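Local coordinates for glutamate racemase (Francisella tularensis subsp. tularensis, PDB 3OUT), which belongs to the Asp/Glu/hydantoin racemase family and binds D-glutamic acid in a pocket of its two-sheet alpha/beta fold, at residues 7-12 and 68-73; 28-33 and 223-228; 34-39 and 233-238. All blocks are in the same frame, centred on the assembly; numbering follows the deposited sequence. Where two conformers were deposited one is given.

Contact 1: 7-12 and 68-73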
loop_
_atom_site.group_PDB
_atom_site.type_symbol
_atom_site.label_atom_id
_atom_site.label_comp_id
_atom_site.label_asym_id
_atom_site.label_seq_id
_atom_site.Cartn_x
_atom_site.Cartn_y
_atom_site.Cartn_z
ATOM N N ASN B 7 -25.096 19.786 3.982
ATOM C CA ASN B 7 -24.723 19.816 2.564
ATOM C C ASN B 7 -23.396 19.094 2.276
ATOM O O ASN B 7 -22.805 19.249 1.216
ATOM C CB ASN B 7 -24.721 21.265 2.058
ATOM C CG ASN B 7 -26.111 21.854 2.041
ATOM O OD1 ASN B 7 -27.093 21.132 1.906
ATOM N ND2 ASN B 7 -26.212 23.172 2.204
ATOM N N ARG B 8 -22.943 18.297 3.241
ATOM C CA ARG B 8 -21.797 17.435 3.050
ATOM C C ARG B 8 -22.239 16.160 2.329
ATOM O O ARG B 8 -23.429 15.790 2.389
ATOM C CB ARG B 8 -21.163 17.114 4.404
ATOM C CG ARG B 8 -20.341 18.285 4.940
ATOM C CD ARG B 8 -19.985 18.174 6.422
ATOM N NE ARG B 8 -19.555 19.486 6.902
ATOM C CZ ARG B 8 -18.703 19.700 7.900
ATOM N NH1 ARG B 8 -18.174 18.687 8.566
ATOM N NH2 ARG B 8 -18.385 20.945 8.223
ATOM N N PRO B 9 -21.299 15.493 1.630
ATOM C CA PRO B 9 -21.624 14.270 0.888
ATOM C C PRO B 9 -21.786 13.058 1.794
ATOM O O PRO B 9 -21.267 13.014 2.925
ATOM C CB PRO B 9 -20.420 14.083 -0.038
ATOM C CG PRO B 9 -19.270 14.735 0.677
ATOM C CD PRO B 9 -19.855 15.803 1.572
ATOM N N ILE B 10 -22.478 12.054 1.262
ATOM C CA ILE B 10 -22.559 10.710 1.842
ATOM C C ILE B 10 -21.358 9.921 1.293
ATOM O O ILE B 10 -21.058 10.009 0.114
ATOM C CB ILE B 10 -23.846 10.013 1.364
ATOM C CG1 ILE B 10 -25.072 10.737 1.903
ATOM C CG2 ILE B 10 -23.875 8.536 1.785
ATOM C CD1 ILE B 10 -26.379 10.393 1.147
ATOM N N GLY B 11 -20.678 9.188 2.161
ATOM C CA GLY B 11 -19.585 8.313 1.760
ATOM C C GLY B 11 -20.083 6.896 1.587
ATOM O O GLY B 11 -20.630 6.314 2.532
ATOM N N VAL B 12 -19.859 6.329 0.411
ATOM C CA VAL B 12 -20.126 4.957 0.172
ATOM C C VAL B 12 -18.781 4.213 0.127
ATOM O O VAL B 12 -17.951 4.446 -0.763
ATOM C CB VAL B 12 -20.919 4.699 -1.159
ATOM C CG1 VAL B 12 -21.038 3.187 -1.401
ATOM C CG2 VAL B 12 -22.261 5.423 -1.162
ATOM N N GLN B 68 -12.551 13.947 3.748
ATOM C CA GLN B 68 -13.475 14.618 2.801
ATOM C C GLN B 68 -14.704 15.197 3.483
ATOM O O GLN B 68 -15.584 15.801 2.811
ATOM C CB GLN B 68 -13.969 13.668 1.704
ATOM C CG GLN B 68 -12.945 12.807 1.038
ATOM C CD GLN B 68 -11.738 13.521 0.543
ATOM O OE1 GLN B 68 -11.852 14.380 -0.347
ATOM N NE2 GLN B 68 -10.534 13.140 1.082
ATOM N N GLU B 69 -14.787 15.027 4.794
ATOM C CA GLU B 69 -15.866 15.583 5.625
ATOM C C GLU B 69 -17.235 15.097 5.142
ATOM O O GLU B 69 -18.163 15.902 4.907
ATOM C CB GLU B 69 -15.787 17.103 5.745
ATOM C CG GLU B 69 -14.554 17.560 6.491
ATOM C CD GLU B 69 -14.443 19.071 6.637
ATOM O OE1 GLU B 69 -14.731 19.833 5.691
ATOM O OE2 GLU B 69 -14.106 19.478 7.745
ATOM N N VAL B 70 -17.351 13.772 4.954
ATOM C CA VAL B 70 -18.664 13.163 4.716
ATOM C C VAL B 70 -19.555 13.354 5.949
ATOM O O VAL B 70 -19.041 13.375 7.071
ATOM C CB VAL B 70 -18.577 11.674 4.332
ATOM C CG1 VAL B 70 -17.816 11.494 2.981
ATOM C CG2 VAL B 70 -17.902 10.826 5.444
ATOM N N LYS B 71 -20.871 13.410 5.769
ATOM C CA LYS B 71 -21.805 13.494 6.935
ATOM C C LYS B 71 -22.249 12.139 7.486
ATOM O O LYS B 71 -22.769 12.050 8.605
ATOM C CB LYS B 71 -23.058 14.320 6.621
ATOM C CG LYS B 71 -23.883 13.795 5.495
ATOM C CD LYS B 71 -25.039 14.786 5.189
ATOM C CE LYS B 71 -25.815 14.355 4.020
ATOM N NZ LYS B 71 -26.936 15.398 3.752
ATOM N N ALA B 72 -22.027 11.089 6.697
ATOM C CA ALA B 72 -22.407 9.726 7.045
ATOM C C ALA B 72 -21.633 8.781 6.128
ATOM O O ALA B 72 -21.271 9.138 5.016
ATOM C CB ALA B 72 -23.937 9.475 6.866
ATOM N N ILE B 73 -21.408 7.589 6.624
ATOM C CA ILE B 73 -20.778 6.502 5.874
ATOM C C ILE B 73 -21.727 5.324 5.803
ATOM O O ILE B 73 -22.299 4.962 6.789
ATOM C CB ILE B 73 -19.463 6.097 6.529
ATOM C CG1 ILE B 73 -18.433 7.210 6.336
ATOM C CG2 ILE B 73 -18.907 4.767 5.915
ATOM C CD1 ILE B 73 -17.224 7.116 7.243
HETATM O O HOH W 1 -18.425 16.230 8.592
#
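Arg8 lays its aliphatic stem against the carbonyl oxygen of Glu69, and its successive atoms, in the conformer described, one of two modelled, show how a surface arginine can edge a buried strand pair. Arg8 CB is 4.0 Å from Lys71 CB and also close to the Glu69 oxygen; CG comes nearest to that oxygen, at 3.2 Å from Arg8 CG to Glu69 O, and CD follows almost as near. This oxygen is buried with no hydrogen-bond partner in the model. In this conformer the stem, extended from CG to NE, then carries the guanidinium past Glu69, whose carboxylate carbon sits over one face, the two planes 23° apart. Arg8 NH1 stays 4.2 Å from Glu69 OE2, a charge attraction without a directed N-H, because the oxygen lies well out of the guanidinium plane; the carboxylate is hydrogen-bonded to His133 and Asn126 of the second subunit.

Beyond Arg8 the chains settle into neighbouring parallel strands, 10-14 and 72-75, of the six-stranded parallel sheet. Lys71 N donates to Pro9 O over 2.9 Å. Gly11 N donates to Ala72 O in the straighter bond, at 173°. Gly11 brings its backbone close to Val70, with CG1 of Val70 3.8 Å from Gly11 N.

Lys71 places CG between its own N and carbonyl carbon (chi1 60°), and from there the extended chain runs beside Arg8 O, with Lys71 CE 3.2 Å from that oxygen. Its ammonium continues to Glu33 in a salt bridge and to the carbonyl oxygens of Leu224 and Asp6, while Leu219 of helix 208-221 packs against the chain.

Contact 2: 28-33 and 223-228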
loop_
_atom_site.group_PDB
_atom_site.type_symbol
_atom_site.label_atom_id
_atom_site.label_comp_id
_atom_site.label_asym_id
_atom_site.label_seq_id
_atom_site.Cartn_x
_atom_site.Cartn_y
_atom_site.Cartn_z
ATOM N N SER B 28 -31.838 6.637 -5.971
ATOM C CA SER B 28 -33.267 6.415 -6.155
ATOM C C SER B 28 -34.137 6.897 -5.002
ATOM O O SER B 28 -35.287 7.089 -5.209
ATOM C CB SER B 28 -33.571 4.939 -6.435
ATOM O OG SER B 28 -33.596 4.192 -5.264
ATOM N N ILE B 29 -33.538 7.057 -3.815
ATOM C CA ILE B 29 -34.307 7.501 -2.627
ATOM C C ILE B 29 -33.879 8.874 -2.103
ATOM O O ILE B 29 -34.634 9.505 -1.341
ATOM C CB ILE B 29 -34.321 6.466 -1.460
ATOM C CG1 ILE B 29 -32.921 6.216 -0.902
ATOM C CG2 ILE B 29 -34.920 5.144 -1.916
ATOM C CD1 ILE B 29 -32.901 5.183 0.225
ATOM N N LEU B 30 -32.679 9.313 -2.498
ATOM C CA LEU B 30 -32.081 10.569 -2.033
ATOM C C LEU B 30 -31.458 11.288 -3.224
ATOM O O LEU B 30 -30.248 11.491 -3.304
ATOM C CB LEU B 30 -31.045 10.286 -0.938
ATOM C CG LEU B 30 -31.537 9.929 0.451
ATOM C CD1 LEU B 30 -30.463 9.267 1.289
ATOM C CD2 LEU B 30 -32.040 11.263 1.094
ATOM N N PRO B 31 -32.280 11.695 -4.197
ATOM C CA PRO B 31 -31.747 12.205 -5.443
ATOM C C PRO B 31 -31.038 13.555 -5.368
ATOM O O PRO B 31 -30.358 13.890 -6.336
ATOM C CB PRO B 31 -33.008 12.356 -6.314
ATOM C CG PRO B 31 -34.080 12.479 -5.320
ATOM C CD PRO B 31 -33.747 11.545 -4.246
ATOM N N ASN B 32 -31.165 14.266 -4.245
ATOM C CA ASN B 32 -30.520 15.580 -4.085
ATOM C C ASN B 32 -29.217 15.500 -3.327
ATOM O O ASN B 32 -28.613 16.524 -3.139
ATOM C CB ASN B 32 -31.390 16.584 -3.322
ATOM C CG ASN B 32 -32.750 16.823 -3.940
ATOM O OD1 ASN B 32 -32.916 16.890 -5.155
ATOM N ND2 ASN B 32 -33.751 16.995 -3.063
ATOM N N GLU B 33 -28.817 14.324 -2.861
ATOM C CA GLU B 33 -27.577 14.184 -2.057
ATOM C C GLU B 33 -26.315 14.023 -2.901
ATOM O O GLU B 33 -26.323 13.325 -3.920
ATOM C CB GLU B 33 -27.681 12.996 -1.135
ATOM C CG GLU B 33 -28.796 13.068 -0.111
ATOM C CD GLU B 33 -28.600 14.188 0.916
ATOM O OE1 GLU B 33 -27.431 14.454 1.268
ATOM O OE2 GLU B 33 -29.608 14.756 1.401
ATOM N N LYS B 223 -32.596 15.564 10.512
ATOM C CA LYS B 223 -32.669 16.784 9.701
ATOM C C LYS B 223 -31.338 17.117 8.999
ATOM O O LYS B 223 -30.894 18.280 8.995
ATOM C CB LYS B 223 -33.117 17.978 10.569
ATOM C CG LYS B 223 -34.459 17.806 11.304
ATOM C CD LYS B 223 -34.879 19.100 12.069
ATOM C CE LYS B 223 -35.751 20.063 11.229
ATOM N NZ LYS B 223 -36.440 21.126 12.076
ATOM N N LEU B 224 -30.702 16.098 8.420
ATOM C CA LEU B 224 -29.410 16.272 7.743
ATOM C C LEU B 224 -29.499 16.054 6.238
ATOM O O LEU B 224 -28.721 15.317 5.672
ATOM C CB LEU B 224 -28.410 15.296 8.342
ATOM C CG LEU B 224 -27.905 15.635 9.741
ATOM C CD1 LEU B 224 -27.009 14.483 10.241
ATOM C CD2 LEU B 224 -27.177 17.001 9.750
ATOM N N LEU B 225 -30.453 16.721 5.601
ATOM C CA LEU B 225 -30.713 16.582 4.181
ATOM C C LEU B 225 -30.184 17.770 3.396
ATOM O O LEU B 225 -30.246 18.928 3.826
ATOM C CB LEU B 225 -32.232 16.411 3.958
ATOM C CG LEU B 225 -32.922 15.240 4.639
ATOM C CD1 LEU B 225 -34.464 15.342 4.470
ATOM C CD2 LEU B 225 -32.481 13.927 4.111
ATOM N N ASN B 226 -29.630 17.481 2.222
ATOM C CA ASN B 226 -29.033 18.471 1.357
ATOM C C ASN B 226 -30.093 19.426 0.782
ATOM O O ASN B 226 -31.067 18.979 0.178
ATOM C CB ASN B 226 -28.217 17.755 0.262
ATOM C CG ASN B 226 -27.408 18.717 -0.621
ATOM O OD1 ASN B 226 -27.945 19.672 -1.155
ATOM N ND2 ASN B 226 -26.127 18.404 -0.833
ATOM N N THR B 227 -29.898 20.722 1.016
ATOM C CA THR B 227 -30.839 21.762 0.558
ATOM C C THR B 227 -30.193 22.709 -0.434
ATOM O O THR B 227 -30.631 23.860 -0.579
ATOM C CB THR B 227 -31.347 22.568 1.766
ATOM O OG1 THR B 227 -30.233 23.175 2.428
ATOM C CG2 THR B 227 -32.073 21.663 2.749
ATOM N N THR B 228 -29.137 22.264 -1.109
ATOM C CA THR B 228 -28.567 23.042 -2.198
ATOM C C THR B 228 -29.447 22.836 -3.455
ATOM O O THR B 228 -30.188 21.849 -3.565
ATOM C CB THR B 228 -27.142 22.632 -2.520
ATOM O OG1 THR B 228 -27.143 21.333 -3.108
ATOM C CG2 THR B 228 -26.280 22.628 -1.253
HETATM O O HOH W 2 -26.499 18.171 -4.073
HETATM O O HOH W 3 -33.016 17.375 0.139
HETATM O O HOH W 4 -25.309 15.728 0.337
#
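Leu225 and Leu30 meet through one methyl each, CD2 to CD2 at 4.0 Å, their side chains crossing at about a right angle. The loop that brings Leu225 here leaves helix 208-221 through a Schellman motif with Lys223 as its C-prime residue. Next comes Leu224, which leads its side chain away from 28-33. Leu225 also sets its CB and CD2 beside the carboxylate of Glu33.

At Asn226 the contact becomes polar. Its backbone N donates to Glu33 OE2 over 2.8 Å in a practically straight bond (179°), arriving on the syn side but 28° out of the carboxylate plane. A bend at chi2 (-66°) folds the Glu33 chain round to this N-H; the other oxygen, OE1, is the partner of Lys71 and takes a bond from a water shared with Asn226 ND2. The Asn226 amide lies over the carbonyl oxygen of Asn32, its CG 3.5 Å from Asn32 O, and stands nearly perpendicular to the carboxylate.

Further on, Thr228 fixes the amide rotation: its N lies 2.9 Å from Asn226 OD1, and its OG1 donates to the same oxygen in the carbonyl plane, on a lone pair. The backbone part of this grip is an Asx turn, set against the type I beta turn of Leu30 to Glu33 that leads from helix 20-29 toward strand 35-39.

Contact 3: 34-39 and 233-238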
loop_
_atom_site.group_PDB
_atom_site.type_symbol
_atom_site.label_atom_id
_atom_site.label_comp_id
_atom_site.label_asym_id
_atom_site.label_seq_id
_atom_site.Cartn_x
_atom_site.Cartn_y
_atom_site.Cartn_z
ATOM N N ASP B 34 -25.230 14.673 -2.474
ATOM C CA ASP B 34 -23.908 14.409 -3.043
ATOM C C ASP B 34 -23.399 13.077 -2.482
ATOM O O ASP B 34 -23.653 12.725 -1.320
ATOM C CB ASP B 34 -22.951 15.505 -2.628
ATOM C CG ASP B 34 -23.294 16.868 -3.225
ATOM O OD1 ASP B 34 -23.953 16.969 -4.295
ATOM O OD2 ASP B 34 -22.857 17.857 -2.606
ATOM N N ILE B 35 -22.692 12.310 -3.311
ATOM C CA ILE B 35 -22.160 11.001 -2.914
ATOM C C ILE B 35 -20.701 10.911 -3.351
ATOM O O ILE B 35 -20.351 11.241 -4.497
ATOM C CB ILE B 35 -22.959 9.811 -3.560
ATOM C CG1 ILE B 35 -24.480 9.942 -3.297
ATOM C CG2 ILE B 35 -22.389 8.458 -3.068
ATOM C CD1 ILE B 35 -25.315 8.834 -3.922
ATOM N N ILE B 36 -19.865 10.409 -2.441
ATOM C CA ILE B 36 -18.499 10.032 -2.738
ATOM C C ILE B 36 -18.450 8.507 -2.599
ATOM O O ILE B 36 -18.694 7.987 -1.519
ATOM C CB ILE B 36 -17.490 10.636 -1.742
ATOM C CG1 ILE B 36 -17.432 12.153 -1.876
ATOM C CG2 ILE B 36 -16.106 9.980 -1.937
ATOM C CD1 ILE B 36 -16.497 12.853 -0.812
ATOM N N TYR B 37 -18.189 7.817 -3.699
ATOM C CA TYR B 37 -17.935 6.396 -3.694
ATOM C C TYR B 37 -16.401 6.172 -3.600
ATOM O O TYR B 37 -15.629 6.818 -4.344
ATOM C CB TYR B 37 -18.446 5.763 -4.984
ATOM C CG TYR B 37 -17.980 4.328 -5.171
ATOM C CD1 TYR B 37 -18.682 3.267 -4.614
ATOM C CD2 TYR B 37 -16.848 4.027 -5.929
ATOM C CE1 TYR B 37 -18.244 1.957 -4.732
ATOM C CE2 TYR B 37 -16.401 2.709 -6.052
ATOM C CZ TYR B 37 -17.090 1.685 -5.486
ATOM O OH TYR B 37 -16.648 0.365 -5.609
ATOM N N PHE B 38 -15.992 5.268 -2.719
ATOM C CA PHE B 38 -14.589 4.838 -2.653
ATOM C C PHE B 38 -14.464 3.381 -2.956
ATOM O O PHE B 38 -15.080 2.548 -2.273
ATOM C CB PHE B 38 -13.943 5.110 -1.293
ATOM C CG PHE B 38 -12.425 5.065 -1.335
ATOM C CD1 PHE B 38 -11.707 6.239 -1.428
ATOM C CD2 PHE B 38 -11.752 3.859 -1.386
ATOM C CE1 PHE B 38 -10.325 6.212 -1.560
ATOM C CE2 PHE B 38 -10.371 3.823 -1.494
ATOM C CZ PHE B 38 -9.667 5.024 -1.585
ATOM N N GLY B 39 -13.637 3.042 -3.925
ATOM C CA GLY B 39 -13.329 1.641 -4.174
ATOM C C GLY B 39 -11.827 1.444 -4.227
ATOM O O GLY B 39 -11.127 2.120 -5.004
ATOM N N GLU B 233 -23.402 16.109 -6.903
ATOM C CA GLU B 233 -22.093 15.722 -7.293
ATOM C C GLU B 233 -21.907 14.262 -6.899
ATOM O O GLU B 233 -21.996 13.929 -5.715
ATOM C CB GLU B 233 -21.047 16.590 -6.588
ATOM C CG GLU B 233 -20.900 18.025 -7.180
ATOM C CD GLU B 233 -20.680 18.024 -8.709
ATOM O OE1 GLU B 233 -19.618 17.521 -9.156
ATOM O OE2 GLU B 233 -21.585 18.515 -9.460
ATOM N N TYR B 234 -21.639 13.444 -7.904
ATOM C CA TYR B 234 -21.290 12.033 -7.697
ATOM C C TYR B 234 -19.838 11.799 -8.071
ATOM O O TYR B 234 -19.480 11.876 -9.270
ATOM C CB TYR B 234 -22.173 11.142 -8.525
ATOM C CG TYR B 234 -23.656 11.380 -8.291
ATOM C CD1 TYR B 234 -24.231 11.101 -7.070
ATOM C CD2 TYR B 234 -24.443 11.938 -9.277
ATOM C CE1 TYR B 234 -25.584 11.337 -6.831
ATOM C CE2 TYR B 234 -25.789 12.174 -9.057
ATOM C CZ TYR B 234 -26.363 11.846 -7.842
ATOM O OH TYR B 234 -27.717 12.120 -7.619
ATOM N N ARG B 235 -18.996 11.476 -7.078
ATOM C CA ARG B 235 -17.535 11.353 -7.318
ATOM C C ARG B 235 -17.164 9.911 -7.050
ATOM O O ARG B 235 -17.585 9.361 -6.051
ATOM C CB ARG B 235 -16.718 12.262 -6.403
ATOM C CG ARG B 235 -16.770 13.728 -6.761
ATOM C CD ARG B 235 -15.878 14.581 -5.881
ATOM N NE ARG B 235 -16.528 14.954 -4.608
ATOM C CZ ARG B 235 -15.922 15.355 -3.476
ATOM N NH1 ARG B 235 -14.602 15.435 -3.381
ATOM N NH2 ARG B 235 -16.670 15.713 -2.412
ATOM N N PHE B 236 -16.408 9.313 -7.958
ATOM C CA PHE B 236 -16.002 7.918 -7.844
ATOM C C PHE B 236 -14.502 7.962 -7.692
ATOM O O PHE B 236 -13.780 8.251 -8.660
ATOM C CB PHE B 236 -16.439 7.085 -9.044
ATOM C CG PHE B 236 -17.966 7.080 -9.222
ATOM C CD1 PHE B 236 -18.591 8.096 -9.910
ATOM C CD2 PHE B 236 -18.745 6.087 -8.637
ATOM C CE1 PHE B 236 -19.975 8.124 -10.009
ATOM C CE2 PHE B 236 -20.121 6.111 -8.772
ATOM C CZ PHE B 236 -20.718 7.094 -9.443
ATOM N N TYR B 237 -14.043 7.736 -6.468
ATOM C CA TYR B 237 -12.614 7.733 -6.164
ATOM C C TYR B 237 -12.130 6.309 -6.038
ATOM O O TYR B 237 -12.694 5.521 -5.278
ATOM C CB TYR B 237 -12.376 8.456 -4.858
ATOM C CG TYR B 237 -12.447 9.967 -4.923
ATOM C CD1 TYR B 237 -11.797 10.690 -5.933
ATOM C CD2 TYR B 237 -13.081 10.669 -3.917
ATOM C CE1 TYR B 237 -11.815 12.108 -5.930
ATOM C CE2 TYR B 237 -13.115 12.043 -3.886
ATOM C CZ TYR B 237 -12.489 12.774 -4.900
ATOM O OH TYR B 237 -12.478 14.172 -4.846
ATOM N N VAL B 238 -11.109 5.945 -6.830
ATOM C CA VAL B 238 -10.637 4.589 -6.858
ATOM C C VAL B 238 -9.108 4.549 -6.848
ATOM O O VAL B 238 -8.446 5.472 -7.367
ATOM C CB VAL B 238 -11.219 3.816 -8.093
ATOM C CG1 VAL B 238 -12.740 3.707 -7.963
ATOM C CG2 VAL B 238 -10.870 4.525 -9.422
#
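Tyr37 and Phe236 form part of the tightly packed side of this strand pair, CB of Tyr37 lying 3.7 Å from CD2 of Phe236 where the two side chains cross at about a right angle. On the same face CD1 of Ile35 touches the edge of the Tyr234 ring, and helix 20-29 covers the group. Tyr37, with CG anti to its backbone N (chi1 169°), sends its hydroxyl on to Asp14 and Ile17.

On the other face helix 51-67 covers Ile36 and Phe38, whereas Arg235 and Tyr237 reach neighbouring subunits. Ile36 and Arg235 lie side by side, the guanidinium turning a face to the isoleucine, with CD1 of Ile36 3.3 Å from NH2 of Arg235. Arg235 NH1 donates to Tyr237 OH at 2.9 Å, while Arg51 of the second subunit reaches the same hydroxyl and makes a cation-pi contact with the ring. At the exposed start, Glu233 N meets Asp34 OD1 at 2.8 Å from above the carboxylate plane, and the glutamate side chain leads away.

Five backbone hydrogen bonds, from Ile35 N to Gly39 N, join the strands, whose axes are turned 17° from each other: the regular ladder of a parallel sheet flanked by helices in an alpha/beta fold.

Contacts 1 and 3 are largely buried and build one sheet: 10-14 and 35-39 are neighbours in it, so 72-75 and 234-238 flank this central pair, and Ile36 N and O bond to Ile10 O and Val12 N. Contact 2 lies nearer the surface, where the loops leading into strands 35-39 and 234-238 meet. Backbone ladders dominate contact 3 and are shorter in contact 1, whereas contact 2 relies on a carboxylate, an amide and waters. One lysine of contact 1 reaches into contact 2. Contacts 1 and 3 both touch the second subunit; no other chain of the assembly touches contact 2.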